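Local coordinates for pirin-like protein YhaK (Escherichia coli, PDB 2VEC), which is a cytoplasmic, monomeric, redox-sensitive bicupin of the pirin family that carries a reactive cysteine and lacks quercetin 2,3-dioxygenase activity, at residues His185-Leu199 and Ala237-Leu251. Sequence-based numbering, arbitrary orientation.
Sequences HHIVLDKGESANFQL and ANITLVADSPLRALL
F197 lies between the two sheets and touches two leucines of 237-251, L241 in its own sheet and L251 in the facing one. Its CE2 lies 3.7 Å from L241 CD1, and its CD2 lies 3.9 Å from L251 CD1. L251 has CG anti to its backbone N (chi1 -176°), which carries its methyls toward the other sheet; CD2 meets L199 CD1 at 3.9 Å. Within 185-199, F197 CD1 sits over one face of the H185 ring. I187 CD1 bridges the sheets, touching L241 CD1 and L251 CB. L189 CB packs on A243 CB at 3.8 Å.

On the side of its sheet turned from this interior, R248 NE donates to H186 NE2 at 3.1 Å. R248 NE lies in the imidazole plane, H186 NE2 is tilted from the guanidinium plane, and the bond is bent (140° at the hydrogen). On the far side of the other sheet, N196 ND2 gives a straighter bond, 3.0 Å long, to T240 OG1.

Backbone bonds pair 185-189 with 247-251 and 194-198 with 238-243, both antiparallel. A type II turn, D190 to E193, joins 185-189 to 194-198; D244 to P246 joins 238-243 to 247-251. Two neighbouring connections between facing sheets fit the cupin beta-sandwich (jelly roll), here the C-terminal cupin.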
loop_
_atom_site.group_PDB
_atom_site.type_symbol
_atom_site.label_atom_id
_atom_site.label_comp_id
_atom_site.label_asym_id
_atom_site.label_seq_id
_atom_site.Cartn_x
_atom_site.Cartn_y
_atom_site.Cartn_z
ATOM N N HIS A 185 -0.002 -7.533 1.681
ATOM C CA HIS A 185 -1.128 -8.048 2.448
ATOM C C HIS A 185 -1.850 -6.871 3.083
ATOM O O HIS A 185 -1.199 -5.936 3.597
ATOM C CB HIS A 185 -0.651 -8.983 3.568
ATOM C CG HIS A 185 0.215 -10.116 3.089
ATOM N ND1 HIS A 185 -0.294 -11.363 2.793
ATOM C CD2 HIS A 185 1.549 -10.200 2.893
ATOM C CE1 HIS A 185 0.686 -12.166 2.422
ATOM N NE2 HIS A 185 1.819 -11.485 2.474
ATOM N N HIS A 186 -3.173 -6.961 3.073
ATOM C CA HIS A 186 -4.075 -5.991 3.725
ATOM C C HIS A 186 -4.681 -6.685 4.923
ATOM O O HIS A 186 -5.200 -7.791 4.792
ATOM C CB HIS A 186 -5.161 -5.544 2.749
ATOM C CG HIS A 186 -6.115 -4.515 3.331
ATOM N ND1 HIS A 186 -7.479 -4.687 3.328
ATOM C CD2 HIS A 186 -5.894 -3.299 3.898
ATOM C CE1 HIS A 186 -8.066 -3.652 3.912
ATOM N NE2 HIS A 186 -7.130 -2.775 4.244
ATOM N N ILE A 187 -4.600 -6.037 6.088
ATOM C CA ILE A 187 -4.977 -6.628 7.383
ATOM C C ILE A 187 -6.100 -5.846 8.040
ATOM O O ILE A 187 -6.026 -4.642 8.127
ATOM C CB ILE A 187 -3.724 -6.626 8.352
ATOM C CG1 ILE A 187 -2.677 -7.594 7.831
ATOM C CG2 ILE A 187 -4.095 -7.053 9.815
ATOM C CD1 ILE A 187 -1.467 -6.917 7.180
ATOM N N VAL A 188 -7.150 -6.525 8.487
ATOM C CA VAL A 188 -8.254 -5.847 9.181
ATOM C C VAL A 188 -8.540 -6.693 10.400
ATOM O O VAL A 188 -9.010 -7.831 10.259
ATOM C CB VAL A 188 -9.552 -5.709 8.273
ATOM C CG1 VAL A 188 -10.652 -4.903 9.007
ATOM C CG2 VAL A 188 -9.183 -5.018 6.913
ATOM N N LEU A 189 -8.260 -6.158 11.579
ATOM C CA LEU A 189 -8.385 -6.930 12.842
ATOM C C LEU A 189 -9.113 -6.114 13.891
ATOM O O LEU A 189 -8.946 -4.880 13.916
ATOM C CB LEU A 189 -6.992 -7.283 13.411
ATOM C CG LEU A 189 -6.098 -8.219 12.571
ATOM C CD1 LEU A 189 -4.671 -8.351 13.118
ATOM C CD2 LEU A 189 -6.742 -9.606 12.317
ATOM N N ASP A 190 -9.871 -6.795 14.750
ATOM C CA ASP A 190 -10.429 -6.213 15.977
ATOM C C ASP A 190 -9.325 -6.211 17.033
ATOM O O ASP A 190 -8.357 -6.982 16.941
ATOM C CB ASP A 190 -11.646 -7.015 16.498
ATOM C CG ASP A 190 -12.841 -7.004 15.528
ATOM O OD1 ASP A 190 -13.036 -5.998 14.820
ATOM O OD2 ASP A 190 -13.615 -7.992 15.491
ATOM N N LYS A 191 -9.468 -5.346 18.029
ATOM C CA LYS A 191 -8.509 -5.259 19.125
ATOM C C LYS A 191 -8.260 -6.643 19.713
ATOM O O LYS A 191 -9.208 -7.407 19.973
ATOM C CB LYS A 191 -9.015 -4.291 20.199
ATOM C CG LYS A 191 -8.045 -4.032 21.316
ATOM C CD LYS A 191 -8.681 -3.131 22.372
ATOM C CE LYS A 191 -7.721 -2.830 23.507
ATOM N NZ LYS A 191 -7.754 -3.863 24.556
ATOM N N GLY A 192 -6.990 -6.977 19.884
ATOM C CA GLY A 192 -6.610 -8.243 20.490
ATOM C C GLY A 192 -6.557 -9.422 19.527
ATOM O O GLY A 192 -6.133 -10.499 19.931
ATOM N N GLU A 193 -6.994 -9.226 18.278
ATOM C CA GLU A 193 -6.927 -10.279 17.246
ATOM C C GLU A 193 -5.508 -10.326 16.668
ATOM O O GLU A 193 -4.760 -9.355 16.776
ATOM C CB GLU A 193 -7.910 -10.015 16.094
ATOM C CG GLU A 193 -9.392 -10.195 16.396
ATOM C CD GLU A 193 -10.213 -10.470 15.117
ATOM O OE1 GLU A 193 -10.302 -9.599 14.213
ATOM O OE2 GLU A 193 -10.815 -11.565 15.036
ATOM N N SER A 194 -5.139 -11.449 16.058
ATOM C CA SER A 194 -3.799 -11.571 15.466
ATOM C C SER A 194 -3.833 -12.265 14.114
ATOM O O SER A 194 -4.788 -12.995 13.807
ATOM C CB SER A 194 -2.853 -12.330 16.410
ATOM O OG SER A 194 -3.362 -13.590 16.738
ATOM N N ALA A 195 -2.778 -12.060 13.333
ATOM C CA ALA A 195 -2.633 -12.646 11.994
ATOM C C ALA A 195 -1.164 -12.986 11.800
ATOM O O ALA A 195 -0.284 -12.178 12.166
ATOM C CB ALA A 195 -3.100 -11.663 10.913
ATOM N N ASN A 196 -0.900 -14.169 11.245
ATOM C CA ASN A 196 0.476 -14.638 11.042
ATOM C C ASN A 196 0.827 -14.605 9.550
ATOM O O ASN A 196 -0.038 -14.874 8.685
ATOM C CB ASN A 196 0.643 -16.070 11.623
ATOM C CG ASN A 196 2.070 -16.617 11.448
ATOM O OD1 ASN A 196 2.319 -17.453 10.566
ATOM N ND2 ASN A 196 3.015 -16.129 12.268
ATOM N N PHE A 197 2.093 -14.304 9.256
ATOM C CA PHE A 197 2.598 -14.155 7.877
ATOM C C PHE A 197 3.946 -14.872 7.731
ATOM O O PHE A 197 4.833 -14.759 8.592
ATOM C CB PHE A 197 2.702 -12.674 7.470
ATOM C CG PHE A 197 1.423 -11.907 7.671
ATOM C CD1 PHE A 197 0.518 -11.753 6.617
ATOM C CD2 PHE A 197 1.106 -11.377 8.914
ATOM C CE1 PHE A 197 -0.695 -11.046 6.795
ATOM C CE2 PHE A 197 -0.102 -10.686 9.122
ATOM C CZ PHE A 197 -0.998 -10.516 8.056
ATOM N N GLN A 198 4.089 -15.613 6.641
ATOM C CA GLN A 198 5.338 -16.265 6.280
ATOM C C GLN A 198 5.950 -15.381 5.194
ATOM O O GLN A 198 5.306 -15.075 4.194
ATOM C CB GLN A 198 5.076 -17.684 5.742
ATOM C CG GLN A 198 4.653 -18.716 6.827
ATOM C CD GLN A 198 4.832 -20.198 6.430
ATOM O OE1 GLN A 198 4.154 -20.721 5.536
ATOM N NE2 GLN A 198 5.712 -20.895 7.153
ATOM N N LEU A 199 7.184 -14.953 5.389
ATOM C CA LEU A 199 7.797 -14.005 4.480
ATOM C C LEU A 199 8.655 -14.728 3.448
ATOM O O LEU A 199 9.360 -15.710 3.772
ATOM C CB LEU A 199 8.623 -12.979 5.276
ATOM C CG LEU A 199 7.946 -11.782 5.988
ATOM C CD1 LEU A 199 7.471 -10.757 5.006
ATOM C CD2 LEU A 199 6.796 -12.166 6.902
ATOM N N ALA A 237 11.609 -14.624 8.972
ATOM C CA ALA A 237 10.833 -15.427 8.046
ATOM C C ALA A 237 9.348 -15.534 8.438
ATOM O O ALA A 237 8.519 -15.923 7.615
ATOM C CB ALA A 237 11.443 -16.774 7.915
ATOM N N ASN A 238 9.021 -15.217 9.693
ATOM C CA ASN A 238 7.630 -15.294 10.161
ATOM C C ASN A 238 7.359 -14.124 11.050
ATOM O O ASN A 238 8.168 -13.809 11.930
ATOM C CB ASN A 238 7.361 -16.556 11.003
ATOM C CG ASN A 238 7.284 -17.811 10.182
ATOM O OD1 ASN A 238 6.244 -18.121 9.578
ATOM N ND2 ASN A 238 8.365 -18.590 10.199
ATOM N N ILE A 239 6.204 -13.496 10.846
ATOM C CA ILE A 239 5.828 -12.322 11.628
ATOM C C ILE A 239 4.352 -12.438 12.025
ATOM O O ILE A 239 3.498 -12.786 11.195
ATOM C CB ILE A 239 6.011 -10.991 10.842
ATOM C CG1 ILE A 239 7.490 -10.739 10.450
ATOM C CG2 ILE A 239 5.573 -9.834 11.717
ATOM C CD1 ILE A 239 7.673 -9.487 9.554
ATOM N N THR A 240 4.074 -12.186 13.298
ATOM C CA THR A 240 2.712 -12.191 13.805
ATOM C C THR A 240 2.379 -10.773 14.175
ATOM O O THR A 240 3.180 -10.120 14.857
ATOM C CB THR A 240 2.566 -13.060 15.062
ATOM O OG1 THR A 240 2.810 -14.415 14.715
ATOM C CG2 THR A 240 1.153 -12.953 15.625
ATOM N N LEU A 241 1.209 -10.316 13.727
ATOM C CA LEU A 241 0.728 -8.977 14.015
ATOM C C LEU A 241 -0.425 -9.060 14.968
ATOM O O LEU A 241 -1.344 -9.875 14.774
ATOM C CB LEU A 241 0.208 -8.305 12.740
ATOM C CG LEU A 241 1.227 -8.107 11.597
ATOM C CD1 LEU A 241 0.553 -7.307 10.508
ATOM C CD2 LEU A 241 2.513 -7.436 12.110
ATOM N N VAL A 242 -0.430 -8.176 15.962
ATOM C CA VAL A 242 -1.484 -8.230 16.997
ATOM C C VAL A 242 -2.088 -6.834 17.150
ATOM O O VAL A 242 -1.346 -5.852 17.378
ATOM C CB VAL A 242 -0.927 -8.682 18.378
ATOM C CG1 VAL A 242 -2.057 -8.764 19.426
ATOM C CG2 VAL A 242 -0.190 -10.026 18.270
ATOM N N ALA A 243 -3.411 -6.738 17.037
ATOM C CA ALA A 243 -4.063 -5.436 17.105
ATOM C C ALA A 243 -4.188 -4.932 18.533
ATOM O O ALA A 243 -4.578 -5.673 19.424
ATOM C CB ALA A 243 -5.435 -5.464 16.417
ATOM N N ASP A 244 -3.828 -3.662 18.729
ATOM C CA ASP A 244 -3.984 -3.014 20.011
ATOM C C ASP A 244 -5.145 -2.058 20.046
ATOM O O ASP A 244 -5.421 -1.461 21.090
ATOM C CB ASP A 244 -2.711 -2.279 20.368
ATOM C CG ASP A 244 -1.581 -3.217 20.601
ATOM O OD1 ASP A 244 -1.768 -4.156 21.395
ATOM O OD2 ASP A 244 -0.538 -3.044 19.951
ATOM N N SER A 245 -5.820 -1.929 18.902
ATOM C CA SER A 245 -7.121 -1.274 18.776
ATOM C C SER A 245 -7.712 -1.805 17.471
ATOM O O SER A 245 -7.033 -2.567 16.773
ATOM C CB SER A 245 -6.963 0.242 18.691
ATOM O OG SER A 245 -6.196 0.632 17.550
ATOM N N PRO A 246 -8.947 -1.401 17.106
ATOM C CA PRO A 246 -9.408 -1.793 15.758
ATOM C C PRO A 246 -8.399 -1.335 14.710
ATOM O O PRO A 246 -7.917 -0.212 14.796
ATOM C CB PRO A 246 -10.740 -1.055 15.615
ATOM C CG PRO A 246 -11.236 -0.889 17.053
ATOM C CD PRO A 246 -9.972 -0.637 17.856
ATOM N N LEU A 247 -8.047 -2.197 13.756
ATOM C CA LEU A 247 -6.848 -1.976 12.962
ATOM C C LEU A 247 -7.105 -2.170 11.464
ATOM O O LEU A 247 -7.827 -3.086 11.078
ATOM C CB LEU A 247 -5.792 -2.987 13.405
ATOM C CG LEU A 247 -4.480 -3.037 12.630
ATOM C CD1 LEU A 247 -3.646 -1.813 12.988
ATOM C CD2 LEU A 247 -3.751 -4.353 12.908
ATOM N N ARG A 248 -6.521 -1.304 10.630
ATOM C CA ARG A 248 -6.306 -1.647 9.230
ATOM C C ARG A 248 -4.823 -1.399 9.013
ATOM O O ARG A 248 -4.299 -0.348 9.445
ATOM C CB ARG A 248 -7.130 -0.801 8.287
ATOM C CG ARG A 248 -8.594 -1.246 8.190
ATOM C CD ARG A 248 -9.297 -0.443 7.114
ATOM N NE ARG A 248 -8.759 -0.638 5.766
ATOM C CZ ARG A 248 -9.315 -0.070 4.699
ATOM N NH1 ARG A 248 -10.414 0.691 4.881
ATOM N NH2 ARG A 248 -8.797 -0.260 3.495
ATOM N N ALA A 249 -4.147 -2.351 8.369
ATOM C CA ALA A 249 -2.719 -2.237 8.169
ATOM C C ALA A 249 -2.294 -2.893 6.863
ATOM O O ALA A 249 -3.062 -3.666 6.259
ATOM C CB ALA A 249 -1.979 -2.917 9.349
ATOM N N LEU A 250 -1.046 -2.666 6.490
ATOM C CA LEU A 250 -0.454 -3.379 5.367
ATOM C C LEU A 250 0.794 -4.071 5.877
ATOM O O LEU A 250 1.477 -3.547 6.780
ATOM C CB LEU A 250 0.021 -2.383 4.296
ATOM C CG LEU A 250 -1.039 -1.544 3.583
ATOM C CD1 LEU A 250 -0.388 -0.579 2.564
ATOM C CD2 LEU A 250 -2.125 -2.401 2.902
ATOM N N LEU A 251 1.098 -5.234 5.300
ATOM C CA LEU A 251 2.402 -5.835 5.508
ATOM C C LEU A 251 2.923 -6.070 4.106
ATOM O O LEU A 251 2.238 -6.713 3.264
ATOM C CB LEU A 251 2.336 -7.166 6.265
ATOM C CG LEU A 251 3.725 -7.786 6.597
ATOM C CD1 LEU A 251 3.676 -8.630 7.875
ATOM C CD2 LEU A 251 4.174 -8.687 5.414
#